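Local coordinates for APL1 (Anopheles gambiae, PDB 3O6N), which probably acts with its leucine-rich repeat partner LRIM1, as a heterodimeric complex, to regulate complement-like immunity in the mosquito, at residues 23-28 against 52-57; 262-267 against 286-291. One frame throughout, in Å; residues are numbered along the deposited sequence.

Interaction 1 of 2, residues 23-28 against 52-57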
loop_
_atom_site.group_PDB
_atom_site.type_symbol
_atom_site.label_atom_id
_atom_site.label_comp_id
_atom_site.label_asym_id
_atom_site.label_seq_id
_atom_site.Cartn_x
_atom_site.Cartn_y
_atom_site.Cartn_z
ATOM N N PHE A 23 31.959 -10.276 -0.171
ATOM C CA PHE A 23 32.337 -11.684 -0.156
ATOM C C PHE A 23 31.860 -12.336 -1.444
ATOM O O PHE A 23 30.775 -12.026 -1.939
ATOM C CB PHE A 23 31.714 -12.411 1.038
ATOM C CG PHE A 23 32.247 -11.971 2.374
ATOM C CD1 PHE A 23 33.503 -12.370 2.798
ATOM C CD2 PHE A 23 31.479 -11.183 3.216
ATOM C CE1 PHE A 23 33.993 -11.974 4.026
ATOM C CE2 PHE A 23 31.962 -10.784 4.448
ATOM C CZ PHE A 23 33.221 -11.183 4.856
ATOM N N TYR A 24 32.673 -13.240 -1.979
ATOM C CA TYR A 24 32.325 -13.963 -3.196
ATOM C C TYR A 24 32.330 -15.471 -2.972
ATOM O O TYR A 24 33.217 -16.009 -2.306
ATOM C CB TYR A 24 33.300 -13.617 -4.326
ATOM C CG TYR A 24 32.860 -12.462 -5.196
ATOM C CD1 TYR A 24 32.024 -12.670 -6.286
ATOM C CD2 TYR A 24 33.288 -11.166 -4.936
ATOM C CE1 TYR A 24 31.620 -11.620 -7.089
ATOM C CE2 TYR A 24 32.890 -10.108 -5.735
ATOM C CZ TYR A 24 32.056 -10.341 -6.810
ATOM O OH TYR A 24 31.655 -9.295 -7.609
ATOM N N ASP A 25 31.325 -16.142 -3.525
ATOM C CA ASP A 25 31.296 -17.600 -3.572
ATOM C C ASP A 25 31.315 -18.264 -2.199
ATOM O O ASP A 25 31.973 -19.287 -2.007
ATOM C CB ASP A 25 32.457 -18.117 -4.423
ATOM C CG ASP A 25 32.447 -17.542 -5.823
ATOM O OD1 ASP A 25 31.409 -17.661 -6.503
ATOM O OD2 ASP A 25 33.469 -16.954 -6.235
ATOM N N VAL A 26 30.594 -17.680 -1.248
ATOM C CA VAL A 26 30.429 -18.301 0.056
ATOM C C VAL A 26 29.329 -19.341 -0.054
ATOM O O VAL A 26 28.229 -19.039 -0.516
ATOM C CB VAL A 26 30.027 -17.279 1.125
ATOM C CG1 VAL A 26 29.779 -17.977 2.452
ATOM C CG2 VAL A 26 31.087 -16.203 1.262
ATOM N N HIS A 27 29.621 -20.569 0.356
ATOM C CA HIS A 27 28.621 -21.627 0.293
ATOM C C HIS A 27 28.561 -22.435 1.579
ATOM O O HIS A 27 29.403 -23.297 1.836
ATOM C CB HIS A 27 28.851 -22.517 -0.928
ATOM C CG HIS A 27 28.683 -21.791 -2.226
ATOM N ND1 HIS A 27 27.459 -21.341 -2.671
ATOM C CD2 HIS A 27 29.586 -21.412 -3.160
ATOM C CE1 HIS A 27 27.614 -20.727 -3.831
ATOM N NE2 HIS A 27 28.895 -20.757 -4.150
ATOM N N ILE A 28 27.559 -22.120 2.394
ATOM C CA ILE A 28 27.341 -22.792 3.663
ATOM C C ILE A 28 25.964 -23.422 3.625
ATOM O O ILE A 28 24.977 -22.741 3.348
ATOM C CB ILE A 28 27.370 -21.788 4.832
ATOM C CG1 ILE A 28 28.710 -21.051 4.879
ATOM C CG2 ILE A 28 27.082 -22.489 6.156
ATOM C CD1 ILE A 28 28.752 -19.946 5.913
ATOM N N PHE A 52 27.215 -9.780 -0.119
ATOM C CA PHE A 52 27.643 -11.055 -0.672
ATOM C C PHE A 52 27.282 -11.142 -2.146
ATOM O O PHE A 52 26.264 -10.600 -2.577
ATOM C CB PHE A 52 26.974 -12.204 0.081
ATOM C CG PHE A 52 27.445 -12.353 1.496
ATOM C CD1 PHE A 52 28.283 -13.396 1.855
ATOM C CD2 PHE A 52 27.066 -11.440 2.467
ATOM C CE1 PHE A 52 28.724 -13.533 3.157
ATOM C CE2 PHE A 52 27.506 -11.573 3.771
ATOM C CZ PHE A 52 28.336 -12.620 4.115
ATOM N N LYS A 53 28.123 -11.822 -2.918
ATOM C CA LYS A 53 27.834 -12.070 -4.326
ATOM C C LYS A 53 28.014 -13.548 -4.647
ATOM O O LYS A 53 28.967 -14.178 -4.192
ATOM C CB LYS A 53 28.729 -11.212 -5.222
ATOM C CG LYS A 53 28.399 -9.728 -5.182
ATOM C CD LYS A 53 26.953 -9.483 -5.582
ATOM C CE LYS A 53 26.597 -8.008 -5.509
ATOM N NZ LYS A 53 25.161 -7.768 -5.833
ATOM N N ASN A 54 27.085 -14.099 -5.422
ATOM C CA ASN A 54 27.146 -15.501 -5.807
ATOM C C ASN A 54 27.357 -16.396 -4.588
ATOM O O ASN A 54 28.182 -17.310 -4.607
ATOM C CB ASN A 54 28.263 -15.717 -6.829
ATOM C CG ASN A 54 27.856 -16.651 -7.950
ATOM O OD1 ASN A 54 27.196 -17.664 -7.722
ATOM N ND2 ASN A 54 28.241 -16.307 -9.173
ATOM N N SER A 55 26.605 -16.123 -3.524
ATOM C CA SER A 55 26.779 -16.838 -2.263
ATOM C C SER A 55 25.482 -17.452 -1.746
ATOM O O SER A 55 24.385 -16.995 -2.077
ATOM C CB SER A 55 27.360 -15.906 -1.199
ATOM O OG SER A 55 28.622 -15.396 -1.593
ATOM N N THR A 56 25.627 -18.493 -0.931
ATOM C CA THR A 56 24.510 -19.100 -0.221
ATOM C C THR A 56 24.916 -19.423 1.216
ATOM O O THR A 56 25.989 -19.978 1.463
ATOM C CB THR A 56 24.026 -20.393 -0.906
ATOM O OG1 THR A 56 25.046 -21.395 -0.821
ATOM C CG2 THR A 56 23.696 -20.137 -2.369
ATOM N N MET A 57 24.062 -19.056 2.163
ATOM C CA MET A 57 24.270 -19.400 3.562
ATOM C C MET A 57 22.957 -19.890 4.146
ATOM O O MET A 57 22.175 -19.102 4.678
ATOM C CB MET A 57 24.778 -18.193 4.355
ATOM C CG MET A 57 26.175 -17.726 3.970
ATOM S SD MET A 57 26.865 -16.581 5.181
ATOM C CE MET A 57 25.831 -15.141 4.941
#
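F23 and F52 stack as successive rungs at the N-terminal end of a leucine-rich repeat solenoid. Residues 23-28 and 52-57 run parallel, one repeat apart. Each is a pair of short strands broken by a two-residue kink, D25-V26 and N54-S55. F23 and F52 are paired in register on the buried face, and both rings leave with the same first torsion, near -67°, CG beside the backbone N. They lie side by side, pointing the same way, in an offset stack, centroids 5.0 Å apart and planes tilted by 30°. CD2 of F23 lies over one face of the F52 ring, 3.6 Å from CZ. CE of M57 covers the opposite face, and CG2 of V26 meets the ring at its edge. L64 of helix 63-67 also touches both Phe side chains. On the outer side, CB of K53 sits over a face of the Y24 ring in a CH-pi contact, 3.8 Å from the ring centroid. Beyond CG the K53 chain bends at its second torsion and leaves the ring.

The ladder bonds K53 N to F23 O and D25 N to K53 O run into the kink. There the S55 hydroxyl links the two segments: OG accepts from V26 N at 3.0 Å and donates back to K53 O of its own segment, from above that carbonyl plane. K53 O thus takes two donors. Regular bonding resumes with T56 N to V26 O and I28 N to T56 O. CD1 of I28 and CG1 of V26 both rest on CG of M57, each at 3.9 Å. On the other side of these strands, H27 ND1 and T56 OG1 share a hydrogen bond of 3.0 Å, with the hydroxyl lying in the plane of the imidazole at its edge.

Interaction 2 of 2, residues 262-267 against 286-291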
loop_
_atom_site.group_PDB
_atom_site.type_symbol
_atom_site.label_atom_id
_atom_site.label_comp_id
_atom_site.label_asym_id
_atom_site.label_seq_id
_atom_site.Cartn_x
_atom_site.Cartn_y
_atom_site.Cartn_z
ATOM N N LYS A 262 -24.277 4.541 -1.996
ATOM C CA LYS A 262 -24.467 5.922 -2.408
ATOM C C LYS A 262 -23.265 6.792 -2.069
ATOM O O LYS A 262 -22.510 6.500 -1.143
ATOM C CB LYS A 262 -25.746 6.507 -1.801
ATOM C CG LYS A 262 -25.753 6.581 -0.288
ATOM C CD LYS A 262 -27.111 7.044 0.218
ATOM C CE LYS A 262 -27.171 7.040 1.737
ATOM N NZ LYS A 262 -28.549 7.322 2.234
ATOM N N ILE A 263 -23.090 7.852 -2.849
ATOM C CA ILE A 263 -22.072 8.856 -2.588
ATOM C C ILE A 263 -22.742 10.222 -2.481
ATOM O O ILE A 263 -23.386 10.683 -3.426
ATOM C CB ILE A 263 -21.001 8.890 -3.698
ATOM C CG1 ILE A 263 -20.124 7.632 -3.644
ATOM C CG2 ILE A 263 -20.137 10.139 -3.567
ATOM C CD1 ILE A 263 -19.236 7.551 -2.397
ATOM N N MET A 264 -22.608 10.851 -1.318
ATOM C CA MET A 264 -23.155 12.183 -1.078
ATOM C C MET A 264 -22.016 13.168 -0.865
ATOM O O MET A 264 -20.892 12.769 -0.578
ATOM C CB MET A 264 -24.058 12.184 0.158
ATOM C CG MET A 264 -25.358 11.417 -0.005
ATOM S SD MET A 264 -26.543 12.264 -1.072
ATOM C CE MET A 264 -27.902 11.095 -1.054
ATOM N N TYR A 265 -22.312 14.457 -0.979
ATOM C CA TYR A 265 -21.276 15.475 -0.866
ATOM C C TYR A 265 -20.846 15.714 0.585
ATOM O O TYR A 265 -19.754 16.217 0.842
ATOM C CB TYR A 265 -21.761 16.782 -1.492
ATOM C CG TYR A 265 -22.999 17.349 -0.831
ATOM C CD1 TYR A 265 -22.904 18.118 0.324
ATOM C CD2 TYR A 265 -24.262 17.118 -1.362
ATOM C CE1 TYR A 265 -24.036 18.638 0.930
ATOM C CE2 TYR A 265 -25.397 17.635 -0.763
ATOM C CZ TYR A 265 -25.279 18.391 0.380
ATOM O OH TYR A 265 -26.411 18.901 0.969
ATOM N N HIS A 266 -21.699 15.340 1.530
ATOM C CA HIS A 266 -21.465 15.677 2.938
ATOM C C HIS A 266 -20.077 15.311 3.475
ATOM O O HIS A 266 -19.416 16.148 4.082
ATOM C CB HIS A 266 -22.569 15.099 3.829
ATOM C CG HIS A 266 -23.928 15.644 3.525
ATOM N ND1 HIS A 266 -24.834 14.984 2.723
ATOM C CD2 HIS A 266 -24.527 16.800 3.897
ATOM C CE1 HIS A 266 -25.937 15.704 2.625
ATOM N NE2 HIS A 266 -25.777 16.811 3.328
ATOM N N PRO A 267 -19.626 14.067 3.249
ATOM C CA PRO A 267 -18.333 13.643 3.801
ATOM C C PRO A 267 -17.135 14.373 3.192
ATOM O O PRO A 267 -16.037 14.275 3.737
ATOM C CB PRO A 267 -18.268 12.156 3.436
ATOM C CG PRO A 267 -19.679 11.752 3.188
ATOM C CD PRO A 267 -20.329 12.956 2.586
ATOM N N ALA A 286 -26.962 5.841 -6.184
ATOM C CA ALA A 286 -27.249 7.251 -5.945
ATOM C C ALA A 286 -25.970 8.072 -5.851
ATOM O O ALA A 286 -25.002 7.661 -5.211
ATOM C CB ALA A 286 -28.070 7.417 -4.676
ATOM N N LEU A 287 -25.980 9.241 -6.479
ATOM C CA LEU A 287 -24.825 10.125 -6.471
ATOM C C LEU A 287 -25.248 11.583 -6.361
ATOM O O LEU A 287 -25.960 12.094 -7.224
ATOM C CB LEU A 287 -24.019 9.938 -7.756
ATOM C CG LEU A 287 -22.869 10.923 -7.960
ATOM C CD1 LEU A 287 -21.758 10.637 -6.968
ATOM C CD2 LEU A 287 -22.347 10.842 -9.392
ATOM N N ASN A 288 -24.807 12.256 -5.306
ATOM C CA ASN A 288 -25.043 13.689 -5.187
ATOM C C ASN A 288 -23.771 14.428 -4.811
ATOM O O ASN A 288 -23.406 14.499 -3.638
ATOM C CB ASN A 288 -26.146 13.995 -4.166
ATOM C CG ASN A 288 -26.420 15.484 -4.032
ATOM O OD1 ASN A 288 -25.614 16.315 -4.451
ATOM N ND2 ASN A 288 -27.563 15.830 -3.441
ATOM N N LEU A 289 -23.099 14.974 -5.817
ATOM C CA LEU A 289 -21.978 15.873 -5.590
ATOM C C LEU A 289 -22.325 17.265 -6.116
ATOM O O LEU A 289 -21.439 18.066 -6.410
ATOM C CB LEU A 289 -20.707 15.342 -6.267
ATOM C CG LEU A 289 -20.093 14.083 -5.646
ATOM C CD1 LEU A 289 -18.917 13.589 -6.485
ATOM C CD2 LEU A 289 -19.668 14.333 -4.199
ATOM N N TYR A 290 -23.620 17.548 -6.234
ATOM C CA TYR A 290 -24.072 18.858 -6.700
ATOM C C TYR A 290 -24.533 19.777 -5.565
ATOM O O TYR A 290 -24.531 20.997 -5.717
ATOM C CB TYR A 290 -25.164 18.735 -7.772
ATOM C CG TYR A 290 -26.265 17.744 -7.459
ATOM C CD1 TYR A 290 -27.432 18.144 -6.815
ATOM C CD2 TYR A 290 -26.146 16.410 -7.832
ATOM C CE1 TYR A 290 -28.443 17.238 -6.539
ATOM C CE2 TYR A 290 -27.147 15.498 -7.561
ATOM C CZ TYR A 290 -28.290 15.914 -6.913
ATOM O OH TYR A 290 -29.281 14.996 -6.645
ATOM N N GLY A 291 -24.922 19.194 -4.436
ATOM C CA GLY A 291 -25.240 19.986 -3.258
ATOM C C GLY A 291 -24.060 20.868 -2.886
ATOM O O GLY A 291 -24.218 22.050 -2.570
#
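Y265 turns CG between its backbone N and carbonyl carbon (chi1 61°), and N288 holds CG anti to its backbone N (chi1 -179°). These torsions lay the two side chains next to each other, pointing the same way. The amide of N288 meets the edge of the Y265 ring, with OD1 3.5 Å from CD2. The ring and amide planes are 63° apart. G291 CA packs over a ring face in a CH-pi contact, 3.9 Å from the centroid, and H266 ND1 lies over the opposite face.

N288 OD1 is gripped by two backbone donors. G291 N binds it at 3.0 Å on a lone pair, and Y290 N binds it in the carbonyl plane. These bonds fix the rotation of the amide that meets the Y265 ring. M264 bends at its second torsion, and its SD reaches N288 CB at 3.6 Å.

On the buried side, L287 CD1 touches both CB and CG2 of I263, at 3.8 Å each. Two backbone bonds join these short, weakly bonded strands, I263 N to A286 O and N288 N to I263 O at 2.8 Å. The side chain of N313, later in the chain, hydrogen-bonds to L287 O and L289 N. Weakly bonded parallel segments on neighbouring coils, with an Asx turn at N288, are stacked here in a leucine-rich repeat solenoid.

From the N terminus, interaction 1 comes first. It closes a loop of 23 residues between 28 and 52 and joins the first two strands of the long parallel ladder, 21-24 and 49-53, with their continuations 27-28 and 56-57. The chain then winds through many further coils before interaction 2 closes a shorter loop of 18 residues between 267 and 286. That contact joins the weakly bonded strands 262-264 and 286-288, a two-stranded pair distinct from the ladder. The loops lie in series, neither nesting nor crossing. The contacts sit on opposite sides of the chain's centre and do not touch. The centres of interaction 1 and interaction 2 are about 60 Å apart.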